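Local coordinates for putative type VI secretion protein (Escherichia coli, PDB 4HH5) that forms the N-terminal domain of ClpV1, an ATPase that probably uses ATP hydrolysis to disassemble the contracted sheath of the type VI secretion system, at residues 10-13 against 14-17; 62-66 against 67-71; 138-141 against 142-146. One frame throughout, in Å; residues are numbered along the deposited sequence. Where two conformers were deposited one is given.

In the fold
From the N terminus, contact 1 (10-13 with 14-17) closes the short turn between helix 2-14 and helix 17-32. Contact 2 (62-66 with 67-71) follows helix 54-61 and starts helix 66-78, while contact 3 (138-141 with 142-146) ends the long loop after helix 115-124 and starts helix 142-147. The three lie in series; none nests in or crosses another. Contacts 1 and 2 sit on opposite sides of the chain's centre, their own centres about 27 Å apart. Contacts 2 and 3 touch: Tyr-62 and Trp-64 pack on Leu-140, and Trp-64 also reaches Thr-139, joining two helix starts far apart in sequence within the mainly helical Clp N-terminal domain.

Contact 1: 10-13 against 14-17; sequences ALLR and RLNH
Arg-14 and Leu-11 make the clearest polar link here, at the C-terminal turn of helix 2-14 in the mainly helical Clp N-terminal domain. Arg-14 N donates to Leu-11 O over 3.1 Å with an N-H...O angle of 140°. The donor stands above the carbonyl plane, 67° out of it, instead of meeting a lone pair, which fits a bond that closes over three residues. The same Arg-14 N makes a weak second bond to Ala-10 O, the four-residue partner of a regular alpha-helix. One residue on, Leu-15 N reaches Leu-12 O at 3.3 Å, again weakly. A water donates to both Leu-12 O and Leu-15 O, at 2.8 Å each, and so bridges carbonyls on the two sides of the turn. Asn-16 is already the N-cap of helix 17-32, its OD1 accepting from Cys-19 N, and only a very short link separates the two helices.

The arginine side chain of Arg-14 runs back along the helix, extended from CG to NE. Its aliphatic part passes Ala-10 O, and Ala-10 CB lies over one face of the guanidinium, 3.9 Å from Arg-14 NH1. Trp-102 of helix 92-107 adds a cation-pi contact to the same group. Arg-13 bends at its third torsion (chi3 -52°), which folds its guanidinium back over Ala-10 CA, which lies off toward the rim of one face; the two arginine groups thus reach the neighbourhood of Ala-10 with their NH2 atoms 6.5 Å apart. The leucines turn elsewhere: Leu-12 and Leu-15 both pack on Leu-98 of helix 92-107 and on Leu-23 of helix 17-32, and between themselves they meet through one methyl each, Leu-12 CD2 to Leu-15 CD1 at 4.2 Å.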
ATOM      1  N   ALA A  10       8.306  -4.390  14.146  1.00 24.21           N
ATOM      2  CA  ALA A  10       9.440  -4.648  13.248  1.00 24.00           C
ATOM      3  C   ALA A  10       8.997  -4.529  11.781  1.00 28.78           C
ATOM      4  O   ALA A  10       9.737  -4.005  10.949  1.00 27.83           O
ATOM      5  CB  ALA A  10      10.018  -6.026  13.516  1.00 24.47           C
ATOM      6  N   LEU A  11       7.771  -4.994  11.493  1.00 25.43           N
ATOM      7  CA  LEU A  11       7.122  -4.961  10.188  1.00 25.59           C
ATOM      8  C   LEU A  11       6.971  -3.488   9.750  1.00 26.73           C
ATOM      9  O   LEU A  11       7.351  -3.146   8.632  1.00 26.18           O
ATOM     10  CB  LEU A  11       5.744  -5.628  10.354  1.00 26.23           C
ATOM     11  CG  LEU A  11       5.186  -6.496   9.253  1.00 32.42           C
ATOM     12  CD1 LEU A  11       5.938  -7.830   9.154  1.00 33.30           C
ATOM     13  CD2 LEU A  11       3.723  -6.789   9.535  1.00 34.26           C
ATOM     14  N   LEU A  12       6.488  -2.614  10.657  1.00 21.57           N
ATOM     15  CA  LEU A  12       6.346  -1.168  10.402  1.00 20.74           C
ATOM     16  C   LEU A  12       7.699  -0.509  10.141  1.00 24.64           C
ATOM     17  O   LEU A  12       7.800   0.346   9.257  1.00 23.77           O
ATOM     18  CB  LEU A  12       5.644  -0.458  11.570  1.00 20.78           C
ATOM     19  CG  LEU A  12       4.176  -0.780  11.804  1.00 25.11           C
ATOM     20  CD1 LEU A  12       3.661  -0.035  13.007  1.00 25.36           C
ATOM     21  CD2 LEU A  12       3.319  -0.439  10.579  1.00 26.12           C
ATOM     22  N   ARG A  13       8.749  -0.935  10.881  1.00 20.16           N
ATOM     23  CA  ARG A  13      10.104  -0.410  10.689  1.00 19.94           C
ATOM     24  C   ARG A  13      10.722  -0.841   9.347  1.00 23.76           C
ATOM     25  O   ARG A  13      11.678  -0.214   8.892  1.00 23.15           O
ATOM     26  CB  ARG A  13      11.032  -0.818  11.839  1.00 19.77           C
ATOM     27  CG  ARG A  13      10.703  -0.133  13.158  1.00 26.91           C
ATOM     28  CD  ARG A  13      11.841  -0.249  14.179  1.00 32.54           C
ATOM     29  NE  ARG A  13      12.307  -1.630  14.392  1.00 37.00           N
ATOM     30  CZ  ARG A  13      11.701  -2.531  15.162  1.00 48.05           C
ATOM     31  NH1 ARG A  13      10.563  -2.233  15.776  1.00 31.57           N
ATOM     32  NH2 ARG A  13      12.208  -3.747  15.294  1.00 39.36           N
ATOM     33  N   ARG A  14      10.194  -1.906   8.724  1.00 20.64           N
ATOM     34  CA  ARG A  14      10.710  -2.385   7.437  1.00 20.71           C
ATOM     35  C   ARG A  14      10.200  -1.573   6.249  1.00 23.48           C
ATOM     36  O   ARG A  14      10.802  -1.610   5.173  1.00 23.24           O
ATOM     37  CB  ARG A  14      10.411  -3.873   7.261  1.00 22.12           C
ATOM     38  CG  ARG A  14      11.481  -4.729   7.912  1.00 31.94           C
ATOM     39  CD  ARG A  14      10.962  -6.108   8.156  1.00 40.88           C
ATOM     40  NE  ARG A  14      11.844  -6.858   9.046  1.00 49.31           N
ATOM     41  CZ  ARG A  14      11.414  -7.723   9.957  1.00 61.24           C
ATOM     42  NH1 ARG A  14      10.114  -7.956  10.100  1.00 43.24           N
ATOM     43  NH2 ARG A  14      12.277  -8.362  10.733  1.00 49.62           N
ATOM     44  N   LEU A  15       9.101  -0.838   6.436  1.00 17.96           N
ATOM     45  CA  LEU A  15       8.544   0.017   5.382  1.00 16.87           C
ATOM     46  C   LEU A  15       9.576   1.054   4.978  1.00 20.11           C
ATOM     47  O   LEU A  15      10.239   1.642   5.850  1.00 18.15           O
ATOM     48  CB  LEU A  15       7.291   0.751   5.870  1.00 16.36           C
ATOM     49  CG  LEU A  15       6.051  -0.091   6.116  1.00 19.97           C
ATOM     50  CD1 LEU A  15       5.003   0.709   6.868  1.00 19.77           C
ATOM     51  CD2 LEU A  15       5.487  -0.653   4.808  1.00 19.23           C
ATOM     52  N   ASN A  16       9.732   1.271   3.661  1.00 16.17           N
ATOM     53  CA  ASN A  16      10.641   2.314   3.205  1.00 15.95           C
ATOM     54  C   ASN A  16       9.973   3.656   3.569  1.00 20.38           C
ATOM     55  O   ASN A  16       8.808   3.655   3.996  1.00 19.23           O
ATOM     56  CB  ASN A  16      10.948   2.184   1.698  1.00 15.45           C
ATOM     57  CG  ASN A  16       9.790   2.469   0.762  1.00 27.56           C
ATOM     58  OD1 ASN A  16       8.656   2.760   1.163  1.00 21.26           O
ATOM     59  ND2 ASN A  16      10.058   2.378  -0.515  1.00 19.88           N
ATOM     60  N   HIS A  17      10.695   4.772   3.407  0.50 18.37           N
ATOM     61  CA  HIS A  17      10.179   6.090   3.763  0.50 19.39           C
ATOM     62  C   HIS A  17       8.917   6.560   3.038  0.50 21.08           C
ATOM     63  O   HIS A  17       8.034   7.127   3.676  0.50 21.12           O
ATOM     64  CB  HIS A  17      11.300   7.134   3.864  0.50 21.43           C
ATOM     65  CG  HIS A  17      12.253   6.852   4.992  0.50 25.91           C
ATOM     66  ND1 HIS A  17      11.810   6.366   6.216  0.50 28.37           N
ATOM     67  CD2 HIS A  17      13.595   7.006   5.047  0.50 28.59           C
ATOM     68  CE1 HIS A  17      12.892   6.229   6.962  0.50 28.14           C
ATOM     69  NE2 HIS A  17      13.988   6.610   6.311  0.50 28.54           N
TER
HETATM   70  O   HOH W   1       9.498   2.439   8.443  1.00 29.91           O

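Contact 2: 62-66 against 67-71; sequences YDWDM and DAIWQ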
ATOM      1  N   TYR A  62       1.600   1.170 -17.997  1.00 19.27           N
ATOM      2  CA  TYR A  62       0.489   0.339 -18.469  1.00 18.95           C
ATOM      3  C   TYR A  62      -0.795   1.092 -18.781  1.00 22.46           C
ATOM      4  O   TYR A  62      -1.835   0.479 -18.995  1.00 22.33           O
ATOM      5  CB  TYR A  62       0.290  -0.871 -17.550  1.00 20.42           C
ATOM      6  CG  TYR A  62       1.501  -1.770 -17.600  1.00 23.28           C
ATOM      7  CD1 TYR A  62       1.728  -2.608 -18.689  1.00 26.33           C
ATOM      8  CD2 TYR A  62       2.486  -1.696 -16.619  1.00 24.02           C
ATOM      9  CE1 TYR A  62       2.880  -3.383 -18.779  1.00 28.35           C
ATOM     10  CE2 TYR A  62       3.645  -2.467 -16.699  1.00 24.64           C
ATOM     11  CZ  TYR A  62       3.843  -3.302 -17.786  1.00 34.52           C
ATOM     12  OH  TYR A  62       4.981  -4.064 -17.868  1.00 37.80           O
ATOM     13  N   ASP A  63      -0.696   2.423 -18.853  1.00 18.73           N
ATOM     14  CA  ASP A  63      -1.771   3.343 -19.204  1.00 18.51           C
ATOM     15  C   ASP A  63      -3.070   3.130 -18.428  1.00 21.56           C
ATOM     16  O   ASP A  63      -4.152   3.049 -19.010  1.00 21.97           O
ATOM     17  CB  ASP A  63      -1.990   3.381 -20.729  1.00 20.50           C
ATOM     18  CG  ASP A  63      -2.648   4.660 -21.199  1.00 27.51           C
ATOM     19  OD1 ASP A  63      -2.254   5.748 -20.706  1.00 28.54           O
ATOM     20  OD2 ASP A  63      -3.564   4.579 -22.043  1.00 26.59           O
ATOM     21  N   TRP A  64      -2.951   3.024 -17.106  1.00 17.48           N
ATOM     22  CA  TRP A  64      -4.115   2.892 -16.243  1.00 17.76           C
ATOM     23  C   TRP A  64      -4.830   4.229 -16.215  1.00 20.96           C
ATOM     24  O   TRP A  64      -4.183   5.281 -16.301  1.00 20.00           O
ATOM     25  CB  TRP A  64      -3.695   2.547 -14.808  1.00 16.86           C
ATOM     26  CG  TRP A  64      -3.020   1.221 -14.618  1.00 17.73           C
ATOM     27  CD1 TRP A  64      -2.836   0.236 -15.548  1.00 20.59           C
ATOM     28  CD2 TRP A  64      -2.463   0.730 -13.401  1.00 17.86           C
ATOM     29  NE1 TRP A  64      -2.184  -0.831 -14.985  1.00 19.75           N
ATOM     30  CE2 TRP A  64      -1.929  -0.550 -13.667  1.00 21.27           C
ATOM     31  CE3 TRP A  64      -2.312   1.272 -12.108  1.00 19.60           C
ATOM     32  CZ2 TRP A  64      -1.271  -1.305 -12.690  1.00 21.11           C
ATOM     33  CZ3 TRP A  64      -1.640   0.531 -11.149  1.00 20.79           C
ATOM     34  CH2 TRP A  64      -1.157  -0.753 -11.435  1.00 21.52           C
ATOM     35  N   ASP A  65      -6.163   4.197 -16.108  1.00 17.74           N
ATOM     36  CA  ASP A  65      -6.915   5.434 -15.960  1.00 17.12           C
ATOM     37  C   ASP A  65      -6.801   5.750 -14.457  1.00 20.74           C
ATOM     38  O   ASP A  65      -7.558   5.217 -13.651  1.00 20.51           O
ATOM     39  CB  ASP A  65      -8.379   5.257 -16.418  1.00 17.79           C
ATOM     40  CG  ASP A  65      -9.261   6.490 -16.241  1.00 24.52           C
ATOM     41  OD1 ASP A  65      -8.787   7.490 -15.653  1.00 22.62           O
ATOM     42  OD2 ASP A  65     -10.430   6.433 -16.632  1.00 29.00           O
ATOM     43  N   MET A  66      -5.790   6.556 -14.088  1.00 18.39           N
ATOM     44  CA  MET A  66      -5.501   6.926 -12.693  1.00 18.79           C
ATOM     45  C   MET A  66      -6.618   7.735 -12.060  1.00 23.29           C
ATOM     46  O   MET A  66      -6.837   7.617 -10.851  1.00 23.04           O
ATOM     47  CB  MET A  66      -4.161   7.681 -12.564  1.00 21.04           C
ATOM     48  CG  MET A  66      -2.966   6.923 -13.114  1.00 24.95           C
ATOM     49  SD  MET A  66      -2.688   5.312 -12.329  1.00 29.17           S
ATOM     50  CE  MET A  66      -1.827   5.823 -10.857  1.00 26.20           C
ATOM     51  N   ASP A  67      -7.310   8.564 -12.865  1.00 20.46           N
ATOM     52  CA  ASP A  67      -8.430   9.392 -12.403  1.00 21.03           C
ATOM     53  C   ASP A  67      -9.560   8.521 -11.885  1.00 24.18           C
ATOM     54  O   ASP A  67     -10.093   8.819 -10.826  1.00 24.39           O
ATOM     55  CB  ASP A  67      -8.941  10.335 -13.514  1.00 23.21           C
ATOM     56  CG  ASP A  67      -8.109  11.588 -13.727  1.00 39.63           C
ATOM     57  OD1 ASP A  67      -6.921  11.592 -13.328  1.00 40.20           O
ATOM     58  OD2 ASP A  67      -8.641  12.565 -14.306  1.00 48.59           O
ATOM     59  N   ALA A  68      -9.909   7.436 -12.619  1.00 21.16           N
ATOM     60  CA  ALA A  68     -10.964   6.500 -12.223  1.00 20.90           C
ATOM     61  C   ALA A  68     -10.585   5.758 -10.933  1.00 23.78           C
ATOM     62  O   ALA A  68     -11.452   5.538 -10.090  1.00 23.00           O
ATOM     63  CB  ALA A  68     -11.263   5.525 -13.343  1.00 21.72           C
ATOM     64  N   ILE A  69      -9.288   5.428 -10.751  1.00 20.15           N
ATOM     65  CA  ILE A  69      -8.816   4.764  -9.527  1.00 19.32           C
ATOM     66  C   ILE A  69      -8.979   5.714  -8.345  1.00 21.70           C
ATOM     67  O   ILE A  69      -9.488   5.303  -7.305  1.00 19.16           O
ATOM     68  CB  ILE A  69      -7.358   4.233  -9.646  1.00 21.81           C
ATOM     69  CG1 ILE A  69      -7.208   3.229 -10.819  1.00 20.70           C
ATOM     70  CG2 ILE A  69      -6.904   3.606  -8.315  1.00 23.07           C
ATOM     71  CD1 ILE A  69      -5.765   2.894 -11.205  1.00 25.35           C
ATOM     72  N   TRP A  70      -8.541   6.982  -8.512  1.00 20.54           N
ATOM     73  CA  TRP A  70      -8.641   8.022  -7.486  1.00 21.73           C
ATOM     74  C   TRP A  70     -10.106   8.243  -7.088  1.00 25.44           C
ATOM     75  O   TRP A  70     -10.402   8.271  -5.898  1.00 25.90           O
ATOM     76  CB  TRP A  70      -8.011   9.345  -7.975  1.00 21.22           C
ATOM     77  CG  TRP A  70      -8.145  10.463  -6.980  1.00 22.28           C
ATOM     78  CD1 TRP A  70      -9.040  11.490  -7.015  1.00 25.36           C
ATOM     79  CD2 TRP A  70      -7.428  10.596  -5.747  1.00 21.78           C
ATOM     80  NE1 TRP A  70      -8.897  12.281  -5.895  1.00 24.19           N
ATOM     81  CE2 TRP A  70      -7.917  11.751  -5.099  1.00 25.48           C
ATOM     82  CE3 TRP A  70      -6.403   9.856  -5.132  1.00 22.67           C
ATOM     83  CZ2 TRP A  70      -7.423  12.181  -3.860  1.00 24.59           C
ATOM     84  CZ3 TRP A  70      -5.895  10.301  -3.922  1.00 23.75           C
ATOM     85  CH2 TRP A  70      -6.403  11.449  -3.299  1.00 24.28           C
ATOM     86  N   GLN A  71     -11.007   8.389  -8.077  1.00 22.38           N
ATOM     87  CA  GLN A  71     -12.446   8.599  -7.844  1.00 22.90           C
ATOM     88  C   GLN A  71     -13.101   7.430  -7.103  1.00 25.92           C
ATOM     89  O   GLN A  71     -13.945   7.653  -6.242  1.00 25.17           O
ATOM     90  CB  GLN A  71     -13.186   8.895  -9.157  1.00 24.55           C
ATOM     91  CG  GLN A  71     -12.933  10.297  -9.726  1.00 40.41           C
ATOM     92  CD  GLN A  71     -13.418  11.425  -8.838  1.00 62.49           C
ATOM     93  OE1 GLN A  71     -14.501  11.368  -8.238  1.00 59.60           O
ATOM     94  NE2 GLN A  71     -12.630  12.486  -8.751  1.00 53.63           N
TER
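Trp-64 meets Ile-69 across the start of helix 66-78, and the pair forms a hydrophobic staple: Trp-64 is the residue before the N-cap, Ile-69 the fourth residue after it. The two side chains cross at a slant, with Ile-69 CD1 3.9 Å from Trp-64 CE3 on the six-membered part of the indole. Pro-136 touches the same tryptophan from the loop that leads to helix 142-147.

Asp-65 is the N-cap itself. With CG swung opposite its own backbone N (chi1 177°), the carboxylate turns towards the first helical turn, where OD1 accepts from Ala-68 N at 3.2 Å. The bond is fairly straight (159° at the hydrogen), yet the N-H comes from above the carboxylate plane. Asp-65 OD2 lies alongside the methyl of Ala-68, 3.5 Å from CB. The backbone carbonyl of Asp-65 receives a weak bond from Ile-69 N, and Ile-69 CG1 passes over this oxygen at 3.5 Å. Asp-67 brings a second carboxylate nearby, its OD1 5.1 Å from Asp-65 OD1; the helix N terminus would probably ease this proximity of like charges.

Met-66 is the first residue of the helix, and its O takes Trp-70 N in a regular four-residue bond of 3.0 Å, at 164°. Its side chain lies beside that of Ile-69, both pointing the same way, and both touch Leu-48 of helix 40-50. Trp-70 leads its indole off to Leu-45 and Glu-49 of that helix, so this end of helix 66-78 rests on helix 40-50. The bend at the second torsion of Met-66 brings SD to 4.1 Å from Ile-69 CD1, the same methyl that meets the indole.

Contact 3: 138-141 against 142-146; sequences LTLS and QSQLQ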
ATOM      1  N   LEU A 138      -4.781  -5.283 -10.039  1.00 21.41           N
ATOM      2  CA  LEU A 138      -4.833  -6.751 -10.081  1.00 21.92           C
ATOM      3  C   LEU A 138      -4.433  -7.346 -11.444  1.00 25.30           C
ATOM      4  O   LEU A 138      -4.456  -8.571 -11.604  1.00 25.42           O
ATOM      5  CB  LEU A 138      -6.240  -7.246  -9.666  1.00 22.24           C
ATOM      6  CG  LEU A 138      -6.818  -6.698  -8.347  1.00 27.48           C
ATOM      7  CD1 LEU A 138      -8.222  -7.228  -8.109  1.00 28.12           C
ATOM      8  CD2 LEU A 138      -5.915  -7.024  -7.152  1.00 29.56           C
ATOM      9  N   THR A 139      -4.065  -6.491 -12.419  1.00 22.15           N
ATOM     10  CA  THR A 139      -3.724  -6.923 -13.784  1.00 22.37           C
ATOM     11  C   THR A 139      -2.332  -7.513 -13.964  1.00 27.70           C
ATOM     12  O   THR A 139      -2.149  -8.344 -14.851  1.00 27.62           O
ATOM     13  CB  THR A 139      -4.060  -5.860 -14.850  1.00 26.36           C
ATOM     14  OG1 THR A 139      -3.260  -4.700 -14.634  1.00 26.68           O
ATOM     15  CG2 THR A 139      -5.547  -5.510 -14.898  1.00 22.98           C
ATOM     16  N   LEU A 140      -1.350  -7.075 -13.160  1.00 23.80           N
ATOM     17  CA  LEU A 140       0.020  -7.586 -13.255  1.00 23.15           C
ATOM     18  C   LEU A 140       0.215  -8.708 -12.248  1.00 25.97           C
ATOM     19  O   LEU A 140      -0.290  -8.624 -11.136  1.00 26.61           O
ATOM     20  CB  LEU A 140       1.056  -6.462 -13.006  1.00 23.20           C
ATOM     21  CG  LEU A 140       1.015  -5.246 -13.944  1.00 27.39           C
ATOM     22  CD1 LEU A 140       1.680  -4.044 -13.305  1.00 26.94           C
ATOM     23  CD2 LEU A 140       1.647  -5.559 -15.299  1.00 29.92           C
ATOM     24  N   SER A 141       0.906  -9.777 -12.647  1.00 20.35           N
ATOM     25  CA  SER A 141       1.207 -10.893 -11.758  1.00 18.72           C
ATOM     26  C   SER A 141       2.465 -10.558 -10.942  1.00 20.80           C
ATOM     27  O   SER A 141       3.198  -9.634 -11.310  1.00 19.65           O
ATOM     28  CB  SER A 141       1.451 -12.152 -12.571  1.00 19.00           C
ATOM     29  OG  SER A 141       2.649 -12.011 -13.313  1.00 23.75           O
ATOM     30  N   GLN A 142       2.754 -11.341  -9.887  1.00 17.82           N
ATOM     31  CA  GLN A 142       3.965 -11.143  -9.079  1.00 18.06           C
ATOM     32  C   GLN A 142       5.219 -11.359  -9.923  1.00 20.59           C
ATOM     33  O   GLN A 142       6.192 -10.612  -9.764  1.00 19.29           O
ATOM     34  CB  GLN A 142       3.962 -12.047  -7.829  1.00 19.98           C
ATOM     35  CG  GLN A 142       5.189 -11.898  -6.902  1.00 31.09           C
ATOM     36  CD  GLN A 142       5.541 -10.460  -6.577  1.00 49.11           C
ATOM     37  OE1 GLN A 142       4.802  -9.753  -5.907  1.00 46.11           O
ATOM     38  NE2 GLN A 142       6.688  -9.998  -7.037  1.00 38.77           N
ATOM     39  N   SER A 143       5.180 -12.334 -10.857  1.00 18.29           N
ATOM     40  CA  SER A 143       6.317 -12.606 -11.747  1.00 19.80           C
ATOM     41  C   SER A 143       6.586 -11.410 -12.656  1.00 22.02           C
ATOM     42  O   SER A 143       7.746 -11.049 -12.836  1.00 21.60           O
ATOM     43  CB  SER A 143       6.126 -13.894 -12.545  1.00 24.59           C
ATOM     44  OG  SER A 143       4.830 -13.970 -13.111  1.00 40.03           O
ATOM     45  N   GLN A 144       5.522 -10.743 -13.151  1.00 17.90           N
ATOM     46  CA  GLN A 144       5.666  -9.542 -13.980  1.00 17.33           C
ATOM     47  C   GLN A 144       6.255  -8.381 -13.179  1.00 19.10           C
ATOM     48  O   GLN A 144       7.137  -7.683 -13.677  1.00 17.75           O
ATOM     49  CB  GLN A 144       4.343  -9.155 -14.653  1.00 18.89           C
ATOM     50  CG  GLN A 144       3.955 -10.129 -15.770  1.00 23.62           C
ATOM     51  CD  GLN A 144       2.566  -9.910 -16.307  1.00 35.04           C
ATOM     52  OE1 GLN A 144       1.648  -9.495 -15.597  1.00 25.09           O
ATOM     53  NE2 GLN A 144       2.372 -10.228 -17.574  1.00 33.42           N
ATOM     54  N   LEU A 145       5.795  -8.195 -11.935  1.00 15.51           N
ATOM     55  CA  LEU A 145       6.296  -7.128 -11.053  1.00 15.00           C
ATOM     56  C   LEU A 145       7.782  -7.277 -10.762  1.00 18.64           C
ATOM     57  O   LEU A 145       8.518  -6.285 -10.748  1.00 17.08           O
ATOM     58  CB  LEU A 145       5.496  -7.083  -9.738  1.00 14.80           C
ATOM     59  CG  LEU A 145       4.030  -6.688  -9.867  1.00 19.02           C
ATOM     60  CD1 LEU A 145       3.309  -6.902  -8.566  1.00 19.35           C
ATOM     61  CD2 LEU A 145       3.872  -5.258 -10.368  1.00 20.41           C
ATOM     62  N   GLN A 146       8.214  -8.522 -10.543  1.00 17.14           N
ATOM     63  CA  GLN A 146       9.605  -8.888 -10.269  1.00 18.07           C
ATOM     64  C   GLN A 146      10.493  -8.520 -11.468  1.00 20.45           C
ATOM     65  O   GLN A 146      11.549  -7.912 -11.288  1.00 20.17           O
ATOM     66  CB  GLN A 146       9.664 -10.398 -10.013  1.00 20.05           C
ATOM     67  CG  GLN A 146      10.764 -10.838  -9.084  1.00 40.59           C
ATOM     68  CD  GLN A 146      10.816 -12.340  -9.077  1.00 61.07           C
ATOM     69  OE1 GLN A 146      10.004 -13.014  -8.434  1.00 53.62           O
ATOM     70  NE2 GLN A 146      11.719 -12.890  -9.867  1.00 55.53           N
TER
HETATM   71  O   HOH W   2      -0.711  -9.264 -16.840  1.00 30.12           O
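Leu-145 N bonds to Ser-141 O over 3.0 Å at 159°, the first regular four-residue turn of helix 142-147, and Ser-141 is the N-cap, its extended backbone (psi 167°) leading the loop into the helix.

The side chain of Gln-144 returns across this turn. From CG it runs extended, passing Ser-141 OG with its CG at 3.4 Å and presenting OE1 to Ser-141 N. That bond measures 3.1 Å and is nearly straight, 167° at the hydrogen, with the N-H tilted moderately from the plane of the amide carbonyl. A water that donates to both Gln-144 OE1, at 2.7 Å, and Thr-139 O completes a bridge back into the loop, so the amide oxygen is held by two donors and its rotation is probably fixed. Ser-141 OG, turned between its own N and carbonyl carbon, lies 2.9 Å from Ser-143 OG at the start of the helix.

On another side of the turn the contact is apolar. Leu-140 and Leu-145 cross at about a right angle, their branches meeting at Leu-140 CD1 and Leu-145 CD2, 3.9 Å apart. Leu-145 CG also sits 3.4 Å from Ser-141 O, close beside the carbonyl that its own backbone N uses. Both leucines are buried and rest on Leu-58 of helix 54-61, and Leu-145 reaches Val-116 and Leu-119 of helix 115-124. The backbone O of Leu-140 is bonded to Thr-123 OG1, tying the loop to that last helix as well.

Gln-144, at N3, thus supplies the side-chain-to-N-cap half of a capping box, and Leu-140 with Leu-145, placed just before the cap and four residues after it, forms the accompanying hydrophobic staple.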